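Local coordinates for effector protein Lem4 (lpg1101) (Legionella pneumophila subsp. pneumophila, PDB 6CGK) that acts as a membrane-associated protein tyrosine phosphatase of the haloacid dehalogenase superfamily, translocated by the bacterium as an effector, at residues R95-Y100 with Y118-G123. The protein carries 1 engineered substitution. Residues are numbered along the deposited sequence; the frame is centred on the assembly and turned at random.
Sequences RNHENY and YPRGVG. With PO4 (phosphate ion), chain B.
R120 and N96 make the one direct hydrogen bond between the loop after strand 89-93 and the loop after strand 116-118: R120 N gives its hydrogen to N96 O over 2.9 Å, nearly straight at 175°. Beside this bond, R120 CB packs 3.2 Å from R95 O, and the rest of the R120 side chain runs alongside H97. With CG held between the backbone N and the carbonyl carbon (chi1 90°), the chain passes the imidazole, so that its CD methylene lies 3.3 Å from H97 CE1; the guanidinium is turned 66° from the ring. On the other side of the bond, the P119 ring lies along the aliphatic part of E98, CG to E98 CB 3.7 Å, while the E98 carboxylate turns to K102 in a salt bridge.

Three waters complete the seam. One joins R95 O to R120 NE, lying in the plane at the guanidinium edge; a second joins the H97 ring, ND1, to G121 O; a third takes a hydrogen from E98 N, 2.9 Å away, and gives one to R120 O.

Behind the seam, N96 OD1 accepts from H97 N at 2.6 Å, in the carbonyl plane on a lone pair, and N96 ND2 reaches D25, a magnesium ligand. The R95 guanidinium pairs with D159. In this Rossmann-like haloacid dehalogenase domain, S94 occupies the place of the motif II serine or threonine, and its OG bonds the phosphate together with R95 N, 2.8 Å from phosphate O2. One backbone hydrogen bond, water bridges and the aliphatic carbons of P119 and R120, with no ion pair between the segments, thus tie the outer loop to a phosphate-binding turn.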
ATOM      1  N   ARG A  95       5.778  -4.384   6.698  1.00 24.24           N
ATOM      2  CA  ARG A  95       6.483  -4.613   7.956  1.00 22.88           C
ATOM      3  C   ARG A  95       7.088  -3.333   8.541  1.00 24.99           C
ATOM      4  O   ARG A  95       7.757  -3.421   9.588  1.00 29.85           O
ATOM      5  CB  ARG A  95       7.638  -5.616   7.800  1.00 28.08           C
ATOM      6  CG  ARG A  95       7.337  -6.872   7.070  1.00 54.62           C
ATOM      7  CD  ARG A  95       8.509  -7.837   7.185  1.00 66.06           C
ATOM      8  NE  ARG A  95       8.223  -9.090   6.489  1.00 80.99           N
ATOM      9  CZ  ARG A  95       8.462  -9.299   5.197  1.00 86.04           C
ATOM     10  NH1 ARG A  95       8.996  -8.335   4.449  1.00 87.38           N
ATOM     11  NH2 ARG A  95       8.171 -10.475   4.654  1.00 89.75           N
ATOM     12  N   ASN A  96       6.879  -2.194   7.903  1.00 26.93           N
ATOM     13  CA  ASN A  96       7.391  -0.937   8.429  1.00 26.78           C
ATOM     14  C   ASN A  96       6.376  -0.340   9.415  1.00 27.84           C
ATOM     15  O   ASN A  96       5.277  -0.856   9.619  1.00 24.37           O
ATOM     16  CB  ASN A  96       7.701   0.021   7.274  1.00 24.20           C
ATOM     17  CG  ASN A  96       8.829   0.983   7.604  1.00 28.87           C
ATOM     18  OD1 ASN A  96       8.949   1.434   8.735  1.00 31.48           O
ATOM     19  ND2 ASN A  96       9.696   1.233   6.632  1.00 29.30           N
ATOM     20  N   HIS A  97       6.773   0.748  10.050  1.00 24.39           N
ATOM     21  CA  HIS A  97       5.977   1.419  11.071  1.00 22.33           C
ATOM     22  C   HIS A  97       4.866   2.238  10.446  1.00 26.36           C
ATOM     23  O   HIS A  97       5.079   2.918   9.440  1.00 25.54           O
ATOM     24  CB  HIS A  97       6.854   2.391  11.870  1.00 22.95           C
ATOM     25  CG  HIS A  97       8.018   1.744  12.542  1.00 26.00           C
ATOM     26  ND1 HIS A  97       7.897   1.022  13.709  1.00 27.45           N
ATOM     27  CD2 HIS A  97       9.331   1.721  12.213  1.00 23.96           C
ATOM     28  CE1 HIS A  97       9.091   0.582  14.074  1.00 27.64           C
ATOM     29  NE2 HIS A  97       9.979   0.989  13.180  1.00 28.69           N
ATOM     30  N   GLU A  98       3.693   2.207  11.091  1.00 22.13           N
ATOM     31  CA  GLU A  98       2.553   2.988  10.633  1.00 21.87           C
ATOM     32  C   GLU A  98       2.895   4.463  10.499  1.00 21.78           C
ATOM     33  O   GLU A  98       2.439   5.143   9.560  1.00 22.96           O
ATOM     34  CB  GLU A  98       1.408   2.826  11.624  1.00 22.86           C
ATOM     35  CG  GLU A  98       0.147   3.455  11.110  1.00 29.14           C
ATOM     36  CD  GLU A  98      -1.033   3.172  12.004  1.00 47.35           C
ATOM     37  OE1 GLU A  98      -0.921   2.288  12.881  1.00 43.68           O
ATOM     38  OE2 GLU A  98      -2.075   3.832  11.830  1.00 46.24           O
ATOM     39  N   ASN A  99       3.614   5.003  11.479  1.00 21.40           N
ATOM     40  CA  ASN A  99       3.876   6.446  11.430  1.00 20.74           C
ATOM     41  C   ASN A  99       4.908   6.808  10.376  1.00 23.38           C
ATOM     42  O   ASN A  99       4.928   7.954   9.884  1.00 24.65           O
ATOM     43  CB  ASN A  99       4.291   6.942  12.809  1.00 21.66           C
ATOM     44  CG  ASN A  99       3.110   6.982  13.745  1.00 21.67           C
ATOM     45  OD1 ASN A  99       1.977   7.201  13.293  1.00 22.23           O
ATOM     46  ND2 ASN A  99       3.346   6.735  15.041  1.00 24.52           N
ATOM     47  N   TYR A 100       5.787   5.881  10.017  1.00 23.90           N
ATOM     48  CA  TYR A 100       6.705   6.177   8.916  1.00 23.53           C
ATOM     49  C   TYR A 100       5.934   6.208   7.602  1.00 23.31           C
ATOM     50  O   TYR A 100       6.149   7.090   6.755  1.00 23.51           O
ATOM     51  CB  TYR A 100       7.812   5.130   8.871  1.00 23.33           C
ATOM     52  CG  TYR A 100       8.863   5.343   7.805  1.00 24.68           C
ATOM     53  CD1 TYR A 100       9.838   6.341   7.956  1.00 21.78           C
ATOM     54  CD2 TYR A 100       8.892   4.539   6.658  1.00 25.21           C
ATOM     55  CE1 TYR A 100      10.826   6.523   6.991  1.00 26.28           C
ATOM     56  CE2 TYR A 100       9.872   4.703   5.693  1.00 24.73           C
ATOM     57  CZ  TYR A 100      10.842   5.708   5.867  1.00 27.89           C
ATOM     58  OH  TYR A 100      11.842   5.881   4.930  1.00 30.71           O
ATOM     59  N   TYR A 118      -1.929  -1.759   7.156  1.00 24.51           N
ATOM     60  CA  TYR A 118      -1.652  -2.875   8.068  1.00 22.25           C
ATOM     61  C   TYR A 118      -0.154  -2.924   8.285  1.00 25.60           C
ATOM     62  O   TYR A 118       0.587  -3.417   7.415  1.00 26.63           O
ATOM     63  CB  TYR A 118      -2.156  -4.205   7.507  1.00 23.33           C
ATOM     64  CG  TYR A 118      -3.655  -4.292   7.447  1.00 23.57           C
ATOM     65  CD1 TYR A 118      -4.437  -4.125   8.588  1.00 28.50           C
ATOM     66  CD2 TYR A 118      -4.288  -4.547   6.246  1.00 27.76           C
ATOM     67  CE1 TYR A 118      -5.878  -4.232   8.509  1.00 30.76           C
ATOM     68  CE2 TYR A 118      -5.687  -4.675   6.173  1.00 27.22           C
ATOM     69  CZ  TYR A 118      -6.461  -4.507   7.302  1.00 33.63           C
ATOM     70  OH  TYR A 118      -7.856  -4.619   7.188  1.00 33.21           O
ATOM     71  N   PRO A 119       0.336  -2.405   9.409  1.00 27.56           N
ATOM     72  CA  PRO A 119       1.777  -2.167   9.578  1.00 26.21           C
ATOM     73  C   PRO A 119       2.419  -3.079  10.615  1.00 27.16           C
ATOM     74  O   PRO A 119       1.750  -3.980  11.148  1.00 29.09           O
ATOM     75  CB  PRO A 119       1.804  -0.713  10.046  1.00 29.25           C
ATOM     76  CG  PRO A 119       0.617  -0.704  11.045  1.00 28.41           C
ATOM     77  CD  PRO A 119      -0.448  -1.677  10.421  1.00 28.98           C
ATOM     78  N   ARG A 120       3.698  -2.868  10.937  1.00 25.11           N
ATOM     79  CA  ARG A 120       4.256  -3.634  12.033  1.00 29.85           C
ATOM     80  C   ARG A 120       3.587  -3.211  13.340  1.00 29.73           C
ATOM     81  O   ARG A 120       2.922  -2.166  13.418  1.00 31.12           O
ATOM     82  CB  ARG A 120       5.780  -3.460  12.111  1.00 45.67           C
ATOM     83  CG  ARG A 120       6.225  -2.320  12.973  1.00 45.56           C
ATOM     84  CD  ARG A 120       7.780  -2.340  13.235  1.00 41.28           C
ATOM     85  NE  ARG A 120       8.289  -3.427  14.071  1.00 50.58           N
ATOM     86  CZ  ARG A 120       8.399  -3.387  15.403  1.00 58.96           C
ATOM     87  NH1 ARG A 120       8.896  -4.425  16.062  1.00 72.06           N
ATOM     88  NH2 ARG A 120       8.009  -2.319  16.085  1.00 60.16           N
ATOM     89  N   GLY A 121       3.731  -4.059  14.363  1.00 33.22           N
ATOM     90  CA  GLY A 121       3.211  -3.753  15.677  1.00 35.61           C
ATOM     91  C   GLY A 121       4.095  -2.785  16.438  1.00 43.01           C
ATOM     92  O   GLY A 121       5.178  -2.392  15.997  1.00 41.63           O
ATOM     93  N   VAL A 122       3.615  -2.378  17.610  1.00 39.91           N
ATOM     94  CA  VAL A 122       4.377  -1.501  18.490  1.00 47.97           C
ATOM     95  C   VAL A 122       4.980  -2.346  19.594  1.00 51.21           C
ATOM     96  O   VAL A 122       4.292  -3.182  20.198  1.00 53.33           O
ATOM     97  CB  VAL A 122       3.501  -0.382  19.073  1.00 48.54           C
ATOM     98  CG1 VAL A 122       4.362   0.550  19.940  1.00 44.32           C
ATOM     99  CG2 VAL A 122       2.798   0.385  17.949  1.00 41.03           C
ATOM    100  N   GLY A 123       6.270  -2.154  19.842  1.00 50.43           N
ATOM    101  CA  GLY A 123       6.920  -2.903  20.901  1.00 53.19           C
ATOM    102  C   GLY A 123       6.843  -4.394  20.646  1.00 58.82           C
ATOM    103  O   GLY A 123       6.984  -4.863  19.510  1.00 59.91           O
TER
HETATM  104  P   PO4 B 301       7.628  -3.704   3.554  1.00 33.97           P
HETATM  105  O1  PO4 B 301       6.737  -2.490   3.356  1.00 29.75           O
HETATM  106  O2  PO4 B 301       6.901  -4.910   4.141  1.00 28.30           O
HETATM  107  O3  PO4 B 301       8.735  -3.279   4.509  1.00 31.50           O
HETATM  108  O4  PO4 B 301       8.309  -4.069   2.251  1.00 32.37           O
HETATM  109  O   HOH W   1       9.347  -4.880  11.457  1.00 41.40           O
HETATM  110  O   HOH W   2       5.530   0.666  15.166  1.00 32.02           O
HETATM  111  O   HOH W   3       3.310   0.530  13.461  1.00 25.92           O